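Local coordinates for protein putative cytidylyltransferase (Burkholderia pseudomallei, PDB 5X9Q) that probably catalyses the transfer of an adenylyl group from ATP to D-glycero-beta-D-manno-heptose 1-phosphate, giving ADP-heptose and diphosphate, at residues 28-31 with 32-36; 69-73 with 74-78; 140-143 with 144-148. All blocks are in the same frame, centred on the assembly; numbering follows the deposited sequence.

Contact 1 of 3, residues 28-31 with 32-36; sequences AAMR and ASLPA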
loop_
_atom_site.group_PDB
_atom_site.type_symbol
_atom_site.label_atom_id
_atom_site.label_comp_id
_atom_site.label_asym_id
_atom_site.label_seq_id
_atom_site.Cartn_x
_atom_site.Cartn_y
_atom_site.Cartn_z
ATOM N N ALA A 28 -17.927 -16.946 3.167
ATOM C CA ALA A 28 -18.400 -18.110 3.911
ATOM C C ALA A 28 -18.443 -19.397 3.069
ATOM O O ALA A 28 -18.072 -20.475 3.547
ATOM C CB ALA A 28 -19.768 -17.824 4.494
ATOM N N ALA A 29 -18.886 -19.281 1.819
ATOM C CA ALA A 29 -18.940 -20.418 0.897
ATOM C C ALA A 29 -17.551 -20.943 0.519
ATOM O O ALA A 29 -17.333 -22.144 0.337
ATOM C CB ALA A 29 -19.682 -20.027 -0.355
ATOM N N MET A 30 -16.620 -20.010 0.418
ATOM C CA MET A 30 -15.263 -20.275 0.006
ATOM C C MET A 30 -14.381 -20.800 1.141
ATOM O O MET A 30 -13.348 -21.421 0.885
ATOM C CB MET A 30 -14.684 -18.973 -0.541
ATOM C CG MET A 30 -13.280 -19.045 -1.065
ATOM S SD MET A 30 -12.903 -17.433 -1.760
ATOM C CE MET A 30 -13.853 -17.537 -3.279
ATOM N N ARG A 31 -14.820 -20.586 2.383
ATOM C CA ARG A 31 -14.003 -20.862 3.566
ATOM C C ARG A 31 -13.345 -22.240 3.569
ATOM O O ARG A 31 -12.159 -22.371 3.869
ATOM C CB ARG A 31 -14.837 -20.716 4.840
ATOM C CG ARG A 31 -14.108 -21.213 6.097
ATOM C CD ARG A 31 -12.891 -20.335 6.321
ATOM N NE ARG A 31 -12.121 -20.625 7.532
ATOM C CZ ARG A 31 -11.170 -21.545 7.621
ATOM N NH1 ARG A 31 -10.873 -22.289 6.564
ATOM N NH2 ARG A 31 -10.515 -21.712 8.761
ATOM N N ALA A 32 -14.117 -23.261 3.229
ATOM C CA ALA A 32 -13.622 -24.626 3.304
ATOM C C ALA A 32 -12.462 -24.864 2.324
ATOM O O ALA A 32 -11.647 -25.755 2.546
ATOM C CB ALA A 32 -14.755 -25.611 3.050
ATOM N N SER A 33 -12.367 -24.051 1.270
ATOM C CA SER A 33 -11.333 -24.268 0.262
ATOM C C SER A 33 -10.125 -23.347 0.438
ATOM O O SER A 33 -9.179 -23.414 -0.345
ATOM C CB SER A 33 -11.894 -24.067 -1.146
ATOM O OG SER A 33 -12.192 -22.711 -1.383
ATOM N N LEU A 34 -10.145 -22.506 1.470
ATOM C CA LEU A 34 -9.000 -21.653 1.772
ATOM C C LEU A 34 -7.849 -22.473 2.378
ATOM O O LEU A 34 -8.076 -23.470 3.062
ATOM C CB LEU A 34 -9.418 -20.512 2.709
ATOM C CG LEU A 34 -10.367 -19.446 2.128
ATOM C CD1 LEU A 34 -10.647 -18.344 3.132
ATOM C CD2 LEU A 34 -9.779 -18.819 0.852
ATOM N N PRO A 35 -6.601 -22.071 2.092
ATOM C CA PRO A 35 -5.405 -22.744 2.614
ATOM C C PRO A 35 -5.253 -22.516 4.119
ATOM O O PRO A 35 -5.367 -21.380 4.587
ATOM C CB PRO A 35 -4.252 -22.070 1.861
ATOM C CG PRO A 35 -4.884 -21.250 0.796
ATOM C CD PRO A 35 -6.249 -20.908 1.258
ATOM N N ALA A 36 -5.002 -23.571 4.880
ATOM C CA ALA A 36 -4.788 -23.398 6.304
ATOM C C ALA A 36 -3.319 -23.039 6.514
ATOM O O ALA A 36 -2.480 -23.422 5.714
ATOM C CB ALA A 36 -5.175 -24.649 7.045
#

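Contact 2 of 3, residues 69-73 with 74-78; sequences GVNSD and ASVRM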
loop_
_atom_site.group_PDB
_atom_site.type_symbol
_atom_site.label_atom_id
_atom_site.label_comp_id
_atom_site.label_asym_id
_atom_site.label_seq_id
_atom_site.Cartn_x
_atom_site.Cartn_y
_atom_site.Cartn_z
ATOM N N GLY A 69 -11.062 -7.625 7.771
ATOM C CA GLY A 69 -12.417 -7.128 7.948
ATOM C C GLY A 69 -12.433 -5.617 8.109
ATOM O O GLY A 69 -11.651 -5.041 8.883
ATOM N N VAL A 70 -13.317 -4.957 7.377
ATOM C CA VAL A 70 -13.301 -3.492 7.390
ATOM C C VAL A 70 -14.640 -2.898 7.820
ATOM O O VAL A 70 -15.673 -3.119 7.172
ATOM C CB VAL A 70 -12.920 -2.945 6.019
ATOM C CG1 VAL A 70 -12.915 -1.426 6.041
ATOM C CG2 VAL A 70 -11.559 -3.490 5.619
ATOM N N ASN A 71 -14.615 -2.157 8.921
ATOM C CA ASN A 71 -15.821 -1.510 9.425
ATOM C C ASN A 71 -16.523 -0.679 8.346
ATOM O O ASN A 71 -15.900 0.190 7.716
ATOM C CB ASN A 71 -15.467 -0.605 10.610
ATOM C CG ASN A 71 -14.792 -1.353 11.738
ATOM O OD1 ASN A 71 -13.617 -1.743 11.638
ATOM N ND2 ASN A 71 -15.512 -1.519 12.840
ATOM N N SER A 72 -17.829 -0.904 8.198
ATOM C CA SER A 72 -18.677 -0.037 7.367
ATOM C C SER A 72 -18.701 1.342 7.979
ATOM O O SER A 72 -18.358 1.517 9.157
ATOM C CB SER A 72 -20.115 -0.546 7.264
ATOM O OG SER A 72 -20.818 -0.241 8.462
ATOM N N ASP A 73 -19.121 2.318 7.182
ATOM C CA ASP A 73 -19.137 3.703 7.640
ATOM C C ASP A 73 -20.048 3.870 8.861
ATOM O O ASP A 73 -19.655 4.514 9.846
ATOM C CB ASP A 73 -19.590 4.628 6.501
ATOM C CG ASP A 73 -18.630 4.602 5.303
ATOM O OD1 ASP A 73 -17.397 4.509 5.523
ATOM O OD2 ASP A 73 -19.112 4.635 4.138
ATOM N N ALA A 74 -21.229 3.260 8.816
ATOM C CA ALA A 74 -22.154 3.320 9.940
ATOM C C ALA A 74 -21.489 2.683 11.160
ATOM O O ALA A 74 -21.443 3.278 12.237
ATOM C CB ALA A 74 -23.452 2.605 9.603
ATOM N N SER A 75 -20.971 1.469 10.979
ATOM C CA SER A 75 -20.290 0.749 12.047
ATOM C C SER A 75 -19.179 1.571 12.697
ATOM O O SER A 75 -19.049 1.590 13.922
ATOM C CB SER A 75 -19.724 -0.573 11.523
ATOM O OG SER A 75 -18.844 -1.161 12.467
ATOM N N VAL A 76 -18.344 2.223 11.892
ATOM C CA VAL A 76 -17.245 3.020 12.439
ATOM C C VAL A 76 -17.821 4.107 13.334
ATOM O O VAL A 76 -17.229 4.509 14.336
ATOM C CB VAL A 76 -16.405 3.669 11.325
ATOM C CG1 VAL A 76 -15.342 4.577 11.923
ATOM C CG2 VAL A 76 -15.771 2.599 10.448
ATOM N N ARG A 77 -18.993 4.577 12.980
ATOM C CA ARG A 77 -19.647 5.606 13.754
ATOM C C ARG A 77 -20.030 5.079 15.109
ATOM O O ARG A 77 -20.407 5.832 15.985
ATOM C CB ARG A 77 -20.933 6.025 13.054
ATOM C CG ARG A 77 -20.996 7.476 12.645
ATOM C CD ARG A 77 -21.922 7.636 11.461
ATOM N NE ARG A 77 -21.184 7.710 10.216
ATOM C CZ ARG A 77 -21.642 7.286 9.050
ATOM N NH1 ARG A 77 -20.890 7.395 7.982
ATOM N NH2 ARG A 77 -22.848 6.756 8.946
ATOM N N MET A 78 -19.928 3.776 15.285
ATOM C CA MET A 78 -20.347 3.196 16.577
ATOM C C MET A 78 -19.335 3.393 17.743
ATOM O O MET A 78 -19.715 3.245 18.905
ATOM C CB MET A 78 -20.937 1.789 16.429
ATOM C CG MET A 78 -22.307 1.757 15.769
ATOM S SD MET A 78 -22.927 0.079 15.537
ATOM C CE MET A 78 -24.480 0.405 14.704
#

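Contact 3 of 3, residues 140-143 with 144-148; sequences SALV and RGWGG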
loop_
_atom_site.group_PDB
_atom_site.type_symbol
_atom_site.label_atom_id
_atom_site.label_comp_id
_atom_site.label_asym_id
_atom_site.label_seq_id
_atom_site.Cartn_x
_atom_site.Cartn_y
_atom_site.Cartn_z
ATOM N N SER A 140 -11.193 -12.862 20.615
ATOM C CA SER A 140 -10.130 -13.763 21.049
ATOM C C SER A 140 -10.716 -15.016 21.646
ATOM O O SER A 140 -10.282 -16.134 21.348
ATOM C CB SER A 140 -9.240 -13.114 22.095
ATOM O OG SER A 140 -8.589 -11.978 21.580
ATOM N N ALA A 141 -11.708 -14.818 22.507
ATOM C CA ALA A 141 -12.355 -15.922 23.173
ATOM C C ALA A 141 -13.051 -16.762 22.141
ATOM O O ALA A 141 -12.996 -17.991 22.202
ATOM C CB ALA A 141 -13.358 -15.413 24.228
ATOM N N LEU A 142 -13.703 -16.100 21.183
ATOM C CA LEU A 142 -14.407 -16.836 20.146
ATOM C C LEU A 142 -13.446 -17.763 19.416
ATOM O O LEU A 142 -13.683 -18.977 19.338
ATOM C CB LEU A 142 -15.077 -15.887 19.150
ATOM C CG LEU A 142 -15.831 -16.598 18.013
ATOM C CD1 LEU A 142 -17.018 -17.398 18.531
ATOM C CD2 LEU A 142 -16.291 -15.598 16.960
ATOM N N VAL A 143 -12.337 -17.203 18.926
ATOM C CA VAL A 143 -11.403 -17.990 18.125
ATOM C C VAL A 143 -10.701 -19.078 18.940
ATOM O O VAL A 143 -10.577 -20.236 18.493
ATOM C CB VAL A 143 -10.341 -17.085 17.469
ATOM C CG1 VAL A 143 -9.265 -17.928 16.810
ATOM C CG2 VAL A 143 -10.995 -16.206 16.455
ATOM N N ARG A 144 -10.237 -18.713 20.133
ATOM C CA ARG A 144 -9.603 -19.703 21.002
ATOM C C ARG A 144 -10.596 -20.774 21.385
ATOM O O ARG A 144 -10.205 -21.918 21.629
ATOM C CB ARG A 144 -9.030 -19.062 22.265
ATOM C CG ARG A 144 -7.800 -18.231 22.036
ATOM C CD ARG A 144 -7.542 -17.350 23.222
ATOM N NE ARG A 144 -6.287 -16.648 23.056
ATOM C CZ ARG A 144 -5.881 -15.634 23.806
ATOM N NH1 ARG A 144 -6.652 -15.164 24.778
ATOM N NH2 ARG A 144 -4.694 -15.088 23.574
ATOM N N GLY A 145 -11.878 -20.401 21.411
ATOM C CA GLY A 145 -12.934 -21.322 21.800
ATOM C C GLY A 145 -12.926 -22.572 20.939
ATOM O O GLY A 145 -13.249 -23.658 21.435
ATOM N N TRP A 146 -12.518 -22.456 19.671
ATOM C CA TRP A 146 -12.450 -23.652 18.837
ATOM C C TRP A 146 -11.017 -24.093 18.593
ATOM O O TRP A 146 -10.767 -24.833 17.651
ATOM C CB TRP A 146 -13.150 -23.443 17.491
ATOM C CG TRP A 146 -12.596 -22.330 16.622
ATOM C CD1 TRP A 146 -11.356 -22.265 16.062
ATOM C CD2 TRP A 146 -13.291 -21.146 16.197
ATOM N NE1 TRP A 146 -11.232 -21.108 15.326
ATOM C CE2 TRP A 146 -12.410 -20.408 15.394
ATOM C CE3 TRP A 146 -14.579 -20.645 16.420
ATOM C CZ2 TRP A 146 -12.768 -19.190 14.816
ATOM C CZ3 TRP A 146 -14.936 -19.440 15.856
ATOM C CH2 TRP A 146 -14.031 -18.722 15.067
ATOM N N GLY A 147 -10.086 -23.628 19.424
ATOM C CA GLY A 147 -8.703 -24.066 19.343
ATOM C C GLY A 147 -7.760 -23.199 18.497
ATOM O O GLY A 147 -6.595 -23.540 18.320
ATOM N N GLY A 148 -8.251 -22.082 17.972
ATOM C CA GLY A 148 -7.417 -21.164 17.194
ATOM C C GLY A 148 -6.518 -20.309 18.078
ATOM O O GLY A 148 -6.540 -20.430 19.301
#

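Contact 1 of 3, residues 28-31 with 32-36
Ser33 folds back on Met30 just beyond the last clear turn of helix 24-30, and the tight part of the contact is the grip on one carbonyl. Met30 O accepts both the backbone N of Ser33, at 2.8 Å, and the hydroxyl Ser33 OG, at 2.9 Å. The hydroxyl lies in the carbonyl plane on a lone pair, whereas the amide comes in from above that plane. A chi1 of 70° sets OG between the backbone N and carbonyl carbon of Ser33, turned back to Met30 O. One residue on, Leu34 N bonds to Arg31 O at 3.1 Å. The side chains meet more loosely: Met30 and Leu34 cross at about a right angle, Met30 CG lying 4.0 Å from Leu34 CD2, and both rest on Trp105 of strand 105-109. Arg31 uses NH2 for a hydrogen bond to His122 O and NE for a weak one to Val121 O. The outer side, with Ala32 and the rest of Ser33, is exposed, and Pro35 and Ala36 lead toward strand 38-43. Successive i to i+3 backbone bonds are typical of a helix C-terminal turn; here a serine hydroxyl doubles the first, and the loop enters the parallel sheet.

Contact 2 of 3, residues 69-73 with 74-78
Ser72 turns its hydroxyl onto the backbone of Ser75 as the N-cap of helix 73-76, at the point where strand 65-71 of the parallel sheet gives way to the helix. Ser72 OG accepts from Ser75 N at 3.0 Å in a nearly straight bond (163°); its chi1 of 77° holds the hydroxyl between the backbone N and the carbonyl carbon, facing the first helical turn. Ser72 O receives Val76 N at 2.8 Å, so both the side chain and the carbonyl of this one residue bind amides of the helix start. Val76 places CG2 beside its own backbone N, and that methyl sits against Asn71 CB and Ser72 O, while Ser75 brings its CB up to the capping oxygen. Ser75 OG is hydrogen-bonded to Glu111 O.

Asp73 and Arg77 do not pair, Asp73 OD2 and Arg77 NH1 lying 5.1 Å apart. OD1 of Asp73 instead makes a salt bridge to NH2 of Arg93 in helix 90-98, and Arg93 also bonds to Asn71 O, tying strand end and helix start to the same neighbour. Arg77, bent at chi3, curls back over the backbone of Asp73. Its guanidinium lies flat across that carbonyl, with NH1 reaching Asp73 CB at 3.4 Å. Arg77 N bonds to Asp73 O at 3.2 Å in the helical i to i+4 manner. The same oxygen also stands 3.4 Å above the guanidinium plane, over the centre of the group.

Contact 3 of 3, residues 140-143 with 144-148
A Schellman motif closes helix 138-145, and Gly147 is its C-prime residue. The positive phi of Gly147, 94°, swings the chain round so that Gly148 N reaches back to Val143 O at 3.0 Å and Gly147 N to Arg144 O at 2.8 Å. Val143 O takes a second donor, Trp146 N, and the two amides approach from opposite faces of the carbonyl plane. Gly148 packs against Val143, its CA 3.7 Å from CG1 of Val143. Before the turn Arg144 N makes the usual i to i+4 bond to Ser140 O, while Gly145 N is shared between Ala141 O and, weakly, Leu142 O.

Trp146 folds its indole back along the last helical turn. With chi1 at 60° its CG stands between the backbone N and the carbonyl carbon, and one ring face lies against the carbonyl oxygens of Leu142 and Val143. Val143 CA makes a CH-pi contact over the six-membered ring, 3.9 Å from its centroid. Apolar side-chain carbons meet the benzo portion: Leu142 CG is 3.7 Å from CZ3 of Trp146, and Val143 CG2 is 3.8 Å from CZ2. The indole is fixed further by NE1, bonded to Pro123 O, and by a stack with His122. Arg144 reaches out extended along the helix; its CB, CG and CD pass beside Ser140 O, and Ser140 CB lies over one face of the guanidinium, whose NH1 is held by a salt bridge to Asp135. Leu142 and Val143 also pack on Ile118 of helix 115-121. The arrangement is that of a glycine-terminated helix inside a beta-alpha-beta unit, turning the chain from helix 138-145 into strand 149-153.

Contacts 1 and 3 are helix C-terminal ends leading into strands of the same parallel sheet, whereas contact 2 is a helix start following a strand. Contact 1 lies at the surface, with no buried residue among those touching; contacts 2 and 3 are partly buried, contact 2 the more so. The chemistry follows: a serine hydroxyl donates to a carbonyl in contact 1 and accepts from an amide in contact 2, while glycines end the helix in contact 3 and an indole packs over its last turn. None touches another, but contacts 1 and 3 approach to about 7 Å between nearest atoms and share His122, whose carbonyl oxygen accepts from Arg31 and whose ring stacks with Trp146.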